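Organic hydroperoxide resistance protein (Legionella pneumophila, PDB 6MJN) probably detoxifies organic hydroperoxides through a cysteine-based redox reaction. Local coordinates at residues B[78-83]-B[110-115]; B[83-88]-B[105-110]. All blocks are in the same frame, centred on the assembly; numbering follows the deposited sequence. Where two conformers were deposited one is given.

Overall arrangement
Interaction 2 (83-88 with 105-110) pairs the two strands of the beta hairpin 82-93/99-110; interaction 1 (78-83 with 110-115) lies at its open end, where the chain arrives from helix 53-76 and leaves for helix 114-125. Along the chain 78-83 runs straight into 83-88, and after the hairpin turn 105-110 runs into 110-115, so interaction 1 encloses interaction 2. Their centres lie about 12 Å apart. V83 and T110 belong to both, and L80 CD2 packs on I109 CG2 at 3.4 Å across the junction. Going outward, a buried, regular strand pair gives way to a bulged surface contact, so the hairpin's outer end also brings the two helix connections together.

Interaction 1. Residues B[78-83]-B[110-115]; sequences ISLEDV and TGLNQN
L112 packs its two methyls against I78 and L80 of the loop before strand 82-93, the tight half of the contact. Its CD1 presses against L80 CD2 at 3.5 Å, closer than methyls usually come, while its CD2 meets I78 CG2 at 3.6 Å, the isoleucine crossing the leucine at about a right angle. With CG beside its backbone N (chi1 -58°) and an extended chi2, L112 sends both methyls toward I78 and L80. L80 and L112 also both touch L120 of helix 114-125, and L80 reaches I69 and A73 of helix 53-76. Between the two halves runs a backbone grip: E81 N donates to T110 O at 2.9 Å, and T110 N returns an almost straight bond to D82 O, also 2.9 Å. Because E81 and D82 both face T110, this is a classic beta bulge, placed where the hairpin opens. An inverse gamma turn centred on S79 leads into it. G111 turns at a positive phi of 108°, a backbone shape that suits glycine. The solvent side is looser. There the extended E81 chain lies across T110 and G111, with OE1 3.6 Å from T110 CG2 and OE2 3.8 Å from G111 CA, plain van der Waals contacts of an exposed carboxylate with carbon. D82 offers T110 OG1 just its CB; its carboxylate turns away, OD1 taking a weak bond from V83 N and having R70 of helix 53-76 as a long, weak ion-pair partner.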
ATOM      1  N   ILE B  78     -25.231   7.065 -11.146  1.00 67.00           N
ATOM      2  CA  ILE B  78     -25.820   5.998 -10.341  1.00 71.05           C
ATOM      3  C   ILE B  78     -26.168   6.565  -8.973  1.00 72.16           C
ATOM      4  O   ILE B  78     -25.381   7.319  -8.383  1.00 72.72           O
ATOM      5  CB  ILE B  78     -24.854   4.800 -10.226  1.00 66.53           C
ATOM      6  CG1 ILE B  78     -24.832   3.997 -11.530  1.00 72.19           C
ATOM      7  CG2 ILE B  78     -25.215   3.904  -9.055  1.00 64.09           C
ATOM      8  CD1 ILE B  78     -23.798   2.885 -11.542  1.00 72.83           C
ATOM      9  N   SER B  79     -27.343   6.191  -8.462  1.00 75.70           N
ATOM     10  CA  SER B  79     -27.907   6.781  -7.243  1.00 75.00           C
ATOM     11  C   SER B  79     -27.339   6.096  -5.995  1.00 68.41           C
ATOM     12  O   SER B  79     -28.014   5.347  -5.284  1.00 59.69           O
ATOM     13  CB  SER B  79     -29.429   6.702  -7.280  1.00 82.34           C
ATOM     14  OG  SER B  79     -29.875   5.362  -7.417  1.00 80.54           O
ATOM     15  N   LEU B  80     -26.066   6.395  -5.728  1.00 62.94           N
ATOM     16  CA  LEU B  80     -25.402   5.950  -4.508  1.00 56.42           C
ATOM     17  C   LEU B  80     -25.758   6.856  -3.348  1.00 54.37           C
ATOM     18  O   LEU B  80     -25.557   8.071  -3.414  1.00 65.55           O
ATOM     19  CB  LEU B  80     -23.882   5.959  -4.673  1.00 54.83           C
ATOM     20  CG  LEU B  80     -23.214   4.713  -5.199  1.00 63.14           C
ATOM     21  CD1 LEU B  80     -21.837   4.581  -4.573  1.00 63.16           C
ATOM     22  CD2 LEU B  80     -24.076   3.539  -4.875  1.00 76.46           C
ATOM     23  N   GLU B  81     -26.254   6.267  -2.268  1.00 48.40           N
ATOM     24  CA  GLU B  81     -26.457   7.066  -1.069  1.00 58.70           C
ATOM     25  C   GLU B  81     -25.207   7.062  -0.198  1.00 57.16           C
ATOM     26  O   GLU B  81     -24.703   8.129   0.165  1.00 70.37           O
ATOM     27  CB  GLU B  81     -27.673   6.559  -0.284  1.00 62.01           C
ATOM     28  CG  GLU B  81     -28.971   6.573  -1.071  1.00 71.49           C
ATOM     29  CD  GLU B  81     -30.142   6.034  -0.266  1.00 82.02           C
ATOM     30  OE1 GLU B  81     -30.012   5.919   0.971  1.00 80.62           O
ATOM     31  OE2 GLU B  81     -31.191   5.722  -0.870  1.00 92.02           O
ATOM     32  N   ASP B  82     -24.688   5.880   0.127  1.00 56.77           N
ATOM     33  CA  ASP B  82     -23.491   5.765   0.949  1.00 54.12           C
ATOM     34  C   ASP B  82     -22.710   4.519   0.540  1.00 49.36           C
ATOM     35  O   ASP B  82     -23.232   3.620  -0.125  1.00 55.68           O
ATOM     36  CB  ASP B  82     -23.847   5.718   2.442  1.00 54.84           C
ATOM     37  CG  ASP B  82     -22.669   6.056   3.340  1.00 78.30           C
ATOM     38  OD1 ASP B  82     -21.621   6.505   2.823  1.00 75.48           O
ATOM     39  OD2 ASP B  82     -22.794   5.870   4.570  1.00 80.39           O
ATOM     40  N   VAL B  83     -21.440   4.484   0.933  1.00 47.15           N
ATOM     41  CA  VAL B  83     -20.612   3.299   0.743  1.00 42.97           C
ATOM     42  C   VAL B  83     -19.558   3.279   1.839  1.00 46.88           C
ATOM     43  O   VAL B  83     -19.007   4.320   2.211  1.00 48.53           O
ATOM     44  CB  VAL B  83     -19.964   3.272  -0.662  1.00 55.17           C
ATOM     45  CG1 VAL B  83     -19.130   4.516  -0.894  1.00 57.02           C
ATOM     46  CG2 VAL B  83     -19.081   2.036  -0.830  1.00 49.72           C
ATOM     47  N   THR B 110     -25.255   1.577   0.001  1.00 36.93           N
ATOM     48  CA  THR B 110     -26.645   1.940   0.242  1.00 38.25           C
ATOM     49  C   THR B 110     -27.218   2.602  -1.005  1.00 43.10           C
ATOM     50  O   THR B 110     -26.560   3.437  -1.628  1.00 44.25           O
ATOM     51  CB  THR B 110     -26.775   2.911   1.434  1.00 45.01           C
ATOM     52  OG1 THR B 110     -25.923   2.482   2.505  1.00 57.79           O
ATOM     53  CG2 THR B 110     -28.214   2.986   1.932  1.00 48.89           C
ATOM     54  N   GLY B 111     -28.457   2.244  -1.355  1.00 38.09           N
ATOM     55  CA  GLY B 111     -29.192   2.931  -2.403  1.00 41.94           C
ATOM     56  C   GLY B 111     -29.365   2.154  -3.693  1.00 40.93           C
ATOM     57  O   GLY B 111     -30.052   2.640  -4.598  1.00 44.13           O
ATOM     58  N   LEU B 112     -28.771   0.972  -3.802  1.00 37.64           N
ATOM     59  CA  LEU B 112     -28.851   0.140  -4.991  1.00 40.26           C
ATOM     60  C   LEU B 112     -29.380  -1.232  -4.613  1.00 41.29           C
ATOM     61  O   LEU B 112     -29.260  -1.662  -3.458  1.00 37.70           O
ATOM     62  CB  LEU B 112     -27.477  -0.023  -5.649  1.00 39.96           C
ATOM     63  CG  LEU B 112     -26.770   1.259  -6.074  1.00 41.43           C
ATOM     64  CD1 LEU B 112     -25.419   0.896  -6.677  1.00 41.24           C
ATOM     65  CD2 LEU B 112     -27.612   2.027  -7.052  1.00 40.99           C
ATOM     66  N   ASN B 113     -29.968  -1.925  -5.593  1.00 35.25           N
ATOM     67  CA  ASN B 113     -30.289  -3.321  -5.337  1.00 34.18           C
ATOM     68  C   ASN B 113     -28.998  -4.150  -5.465  1.00 30.15           C
ATOM     69  O   ASN B 113     -27.937  -3.646  -5.870  1.00 33.47           O
ATOM     70  CB  ASN B 113     -31.464  -3.797  -6.228  1.00 35.04           C
ATOM     71  CG  ASN B 113     -31.136  -3.843  -7.729  1.00 39.63           C
ATOM     72  OD1 ASN B 113     -30.125  -4.405  -8.150  1.00 37.61           O
ATOM     73  ND2 ASN B 113     -32.034  -3.278  -8.542  1.00 43.46           N
ATOM     74  N   GLN B 114     -29.063  -5.407  -5.018  1.00 31.66           N
ATOM     75  CA  GLN B 114     -27.846  -6.220  -4.925  1.00 31.01           C
ATOM     76  C   GLN B 114     -27.149  -6.350  -6.282  1.00 37.20           C
ATOM     77  O   GLN B 114     -25.920  -6.219  -6.378  1.00 34.78           O
ATOM     78  CB  GLN B 114     -28.186  -7.605  -4.368  1.00 34.70           C
ATOM     79  CG  GLN B 114     -26.989  -8.552  -4.264  1.00 35.41           C
ATOM     80  CD  GLN B 114     -26.029  -8.160  -3.163  1.00 45.60           C
ATOM     81  OE1 GLN B 114     -26.421  -7.528  -2.187  1.00 38.98           O
ATOM     82  NE2 GLN B 114     -24.753  -8.530  -3.319  1.00 46.43           N
ATOM     83  N   ASN B 115     -27.913  -6.585  -7.347  1.00 34.10           N
ATOM     84  CA  ASN B 115     -27.290  -6.764  -8.663  1.00 41.20           C
ATOM     85  C   ASN B 115     -26.630  -5.475  -9.153  1.00 37.54           C
ATOM     86  O   ASN B 115     -25.486  -5.495  -9.628  1.00 37.10           O
ATOM     87  CB  ASN B 115     -28.323  -7.276  -9.670  1.00 48.14           C
ATOM     88  CG  ASN B 115     -28.652  -8.748  -9.473  1.00 61.74           C
ATOM     89  OD1 ASN B 115     -27.908  -9.482  -8.820  1.00 71.09           O
ATOM     90  ND2 ASN B 115     -29.769  -9.187 -10.041  1.00 60.92           N
TER

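Interaction 2. Residues B[83-88]-B[105-110]; sequences VSMTSE and LHAHIT
L105 lies opposite S87, a non-hydrogen-bonded pair, and its CD2 rests on S87 CB at 3.7 Å. Its own CB receives the methyl of M85, whose chain crosses it obliquely. L105 CA also points a C-H at T86 O. H106 comes next, paired with T86 by two backbone bonds, H106 N to T86 O at 2.9 Å and T86 N to H106 O at 3.0 Å. Its side chain shares a face with that of T86, but the two meet loosely, and the imidazole ND1 is hydrogen-bonded to S143 OG. A107, opposite M85, returns to the L105 face. M85 leaves its backbone with CG anti to N (chi1 -156°) and then bends at chi2 (62°), which lays SD 3.7 Å from A107 CB and carries CE on toward L105; the methionine thus runs along the neighbouring strand from A107 to L105. H108 repeats the double backbone bond with S84, S84 N to H108 O and H108 N to S84 O, each 2.9 Å, and the H108 N bond is nearly straight at 175°. S84 OG touches H108 CB at 3.5 Å. H108 O, already taken by S84 N, also lies 3.1 Å from V83 CA, a CA-H...O contact. I109 ends the run beside V83, side chains pointing the same way, I109 CG1 against V83 CG2. This is a regular antiparallel hairpin with alternating faces. V83, M85, S87 and L105 pack onto helix 53-76, where S87 OG bonds to A58 O, while A107 and I109 meet helix 114-125. Strand 140-146 pairs with the other edge of 105-110, and beyond 83-88 the sheet runs on into a strand of the second subunit.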
ATOM      1  N   VAL B  83     -21.440   4.484   0.933  1.00 47.15           N
ATOM      2  CA  VAL B  83     -20.612   3.299   0.743  1.00 42.97           C
ATOM      3  C   VAL B  83     -19.558   3.279   1.839  1.00 46.88           C
ATOM      4  O   VAL B  83     -19.007   4.320   2.211  1.00 48.53           O
ATOM      5  CB  VAL B  83     -19.964   3.272  -0.662  1.00 55.17           C
ATOM      6  CG1 VAL B  83     -19.130   4.516  -0.894  1.00 57.02           C
ATOM      7  CG2 VAL B  83     -19.081   2.036  -0.830  1.00 49.72           C
ATOM      8  N   SER B  84     -19.294   2.092   2.373  1.00 41.09           N
ATOM      9  CA  SER B  84     -18.097   1.873   3.165  1.00 43.34           C
ATOM     10  C   SER B  84     -17.364   0.674   2.589  1.00 37.26           C
ATOM     11  O   SER B  84     -17.948  -0.172   1.903  1.00 42.51           O
ATOM     12  CB  SER B  84     -18.421   1.654   4.644  1.00 47.80           C
ATOM     13  OG  SER B  84     -19.171   0.480   4.820  1.00 52.99           O
ATOM     14  N   MET B  85     -16.075   0.590   2.905  1.00 31.92           N
ATOM     15  CA  MET B  85     -15.193  -0.376   2.287  1.00 32.34           C
ATOM     16  C   MET B  85     -14.357  -1.064   3.358  1.00 34.08           C
ATOM     17  O   MET B  85     -13.725  -0.393   4.180  1.00 37.62           O
ATOM     18  CB  MET B  85     -14.281   0.333   1.287  1.00 31.63           C
ATOM     19  CG  MET B  85     -13.748  -0.545   0.217  1.00 38.87           C
ATOM     20  SD  MET B  85     -15.072  -1.230  -0.801  1.00 39.93           S
ATOM     21  CE  MET B  85     -14.238  -2.804  -1.034  1.00 30.10           C
ATOM     22  N   THR B  86     -14.367  -2.389   3.332  1.00 32.05           N
ATOM     23  CA  THR B  86     -13.548  -3.245   4.177  1.00 33.76           C
ATOM     24  C   THR B  86     -12.510  -3.931   3.293  1.00 35.62           C
ATOM     25  O   THR B  86     -12.849  -4.455   2.226  1.00 36.82           O
ATOM     26  CB  THR B  86     -14.416  -4.303   4.868  1.00 36.03           C
ATOM     27  OG1 THR B  86     -15.395  -3.660   5.699  1.00 39.79           O
ATOM     28  CG2 THR B  86     -13.573  -5.210   5.727  1.00 42.75           C
ATOM     29  N   SER B  87     -11.255  -3.925   3.727  1.00 35.96           N
ATOM     30  CA  SER B  87     -10.208  -4.697   3.068  1.00 35.06           C
ATOM     31  C   SER B  87      -9.600  -5.629   4.099  1.00 39.06           C
ATOM     32  O   SER B  87      -9.371  -5.237   5.243  1.00 38.97           O
ATOM     33  CB  SER B  87      -9.115  -3.799   2.490  1.00 32.27           C
ATOM     34  OG  SER B  87      -8.409  -3.184   3.543  1.00 47.28           O
ATOM     35  N   GLU B  88      -9.367  -6.869   3.708  1.00 29.11           N
ATOM     36  CA  GLU B  88      -8.686  -7.813   4.577  1.00 30.25           C
ATOM     37  C   GLU B  88      -7.442  -8.286   3.847  1.00 29.41           C
ATOM     38  O   GLU B  88      -7.536  -8.812   2.733  1.00 28.96           O
ATOM     39  CB  GLU B  88      -9.596  -8.973   4.930  1.00 29.07           C
ATOM     40  CG  GLU B  88      -8.906 -10.034   5.756  1.00 32.40           C
ATOM     41  CD  GLU B  88      -9.807 -11.230   5.979  1.00 45.95           C
ATOM     42  OE1 GLU B  88     -10.914 -11.041   6.512  1.00 50.28           O
ATOM     43  OE2 GLU B  88      -9.418 -12.350   5.595  1.00 54.75           O
ATOM     44  N   LEU B 105     -11.934  -8.005  -0.457  1.00 26.54           N
ATOM     45  CA  LEU B 105     -12.585  -6.705  -0.384  1.00 25.58           C
ATOM     46  C   LEU B 105     -14.073  -6.908  -0.157  1.00 27.96           C
ATOM     47  O   LEU B 105     -14.680  -7.796  -0.762  1.00 32.86           O
ATOM     48  CB  LEU B 105     -12.359  -5.916  -1.685  1.00 27.67           C
ATOM     49  CG  LEU B 105     -10.900  -5.525  -1.979  1.00 28.26           C
ATOM     50  CD1 LEU B 105     -10.853  -4.770  -3.306  1.00 29.49           C
ATOM     51  CD2 LEU B 105     -10.319  -4.667  -0.866  1.00 31.76           C
ATOM     52  N   HIS B 106     -14.669  -6.110   0.718  1.00 26.66           N
ATOM     53  CA  HIS B 106     -16.110  -6.203   0.918  1.00 27.50           C
ATOM     54  C   HIS B 106     -16.699  -4.808   0.890  1.00 31.68           C
ATOM     55  O   HIS B 106     -16.422  -4.000   1.780  1.00 30.53           O
ATOM     56  CB  HIS B 106     -16.444  -6.893   2.241  1.00 33.49           C
ATOM     57  CG  HIS B 106     -17.913  -6.989   2.499  1.00 44.28           C
ATOM     58  ND1 HIS B 106     -18.764  -7.688   1.673  1.00 48.11           N
ATOM     59  CD2 HIS B 106     -18.689  -6.446   3.464  1.00 56.33           C
ATOM     60  CE1 HIS B 106     -19.998  -7.590   2.127  1.00 43.81           C
ATOM     61  NE2 HIS B 106     -19.982  -6.838   3.212  1.00 56.53           N
ATOM     62  N   ALA B 107     -17.542  -4.531  -0.096  1.00 30.69           N
ATOM     63  CA  ALA B 107     -18.176  -3.225  -0.183  1.00 33.45           C
ATOM     64  C   ALA B 107     -19.555  -3.262   0.466  1.00 32.63           C
ATOM     65  O   ALA B 107     -20.295  -4.237   0.320  1.00 37.01           O
ATOM     66  CB  ALA B 107     -18.278  -2.781  -1.644  1.00 30.57           C
ATOM     67  N   HIS B 108     -19.892  -2.205   1.204  1.00 31.73           N
ATOM     68  CA  HIS B 108     -21.237  -2.014   1.746  0.52 35.30           C
ATOM     69  C   HIS B 108     -21.818  -0.759   1.109  1.00 39.12           C
ATOM     70  O   HIS B 108     -21.376   0.357   1.400  1.00 42.43           O
ATOM     71  CB  HIS B 108     -21.219  -1.903   3.270  0.52 45.51           C
ATOM     72  CG  HIS B 108     -22.578  -1.743   3.886  0.52 48.89           C
ATOM     73  ND1 HIS B 108     -22.788  -1.834   5.245  0.52 54.48           N
ATOM     74  CD2 HIS B 108     -23.790  -1.503   3.333  0.52 48.90           C
ATOM     75  CE1 HIS B 108     -24.070  -1.652   5.504  0.52 57.26           C
ATOM     76  NE2 HIS B 108     -24.699  -1.445   4.361  0.52 54.49           N
ATOM     77  N   ILE B 109     -22.831  -0.947   0.258  1.00 40.40           N
ATOM     78  CA  ILE B 109     -23.387   0.106  -0.589  1.00 41.87           C
ATOM     79  C   ILE B 109     -24.857   0.316  -0.238  1.00 37.64           C
ATOM     80  O   ILE B 109     -25.613  -0.654  -0.139  1.00 45.35           O
ATOM     81  CB  ILE B 109     -23.225  -0.271  -2.077  1.00 43.27           C
ATOM     82  CG1 ILE B 109     -21.745  -0.299  -2.469  1.00 41.70           C
ATOM     83  CG2 ILE B 109     -23.988   0.680  -2.970  1.00 48.22           C
ATOM     84  CD1 ILE B 109     -21.497  -0.732  -3.890  1.00 40.86           C
ATOM     85  N   THR B 110     -25.255   1.577   0.001  1.00 36.93           N
ATOM     86  CA  THR B 110     -26.645   1.940   0.242  1.00 38.25           C
ATOM     87  C   THR B 110     -27.218   2.602  -1.005  1.00 43.10           C
ATOM     88  O   THR B 110     -26.560   3.437  -1.628  1.00 44.25           O
ATOM     89  CB  THR B 110     -26.775   2.911   1.434  1.00 45.01           C
ATOM     90  OG1 THR B 110     -25.923   2.482   2.505  1.00 57.79           O
ATOM     91  CG2 THR B 110     -28.214   2.986   1.932  1.00 48.89           C
TER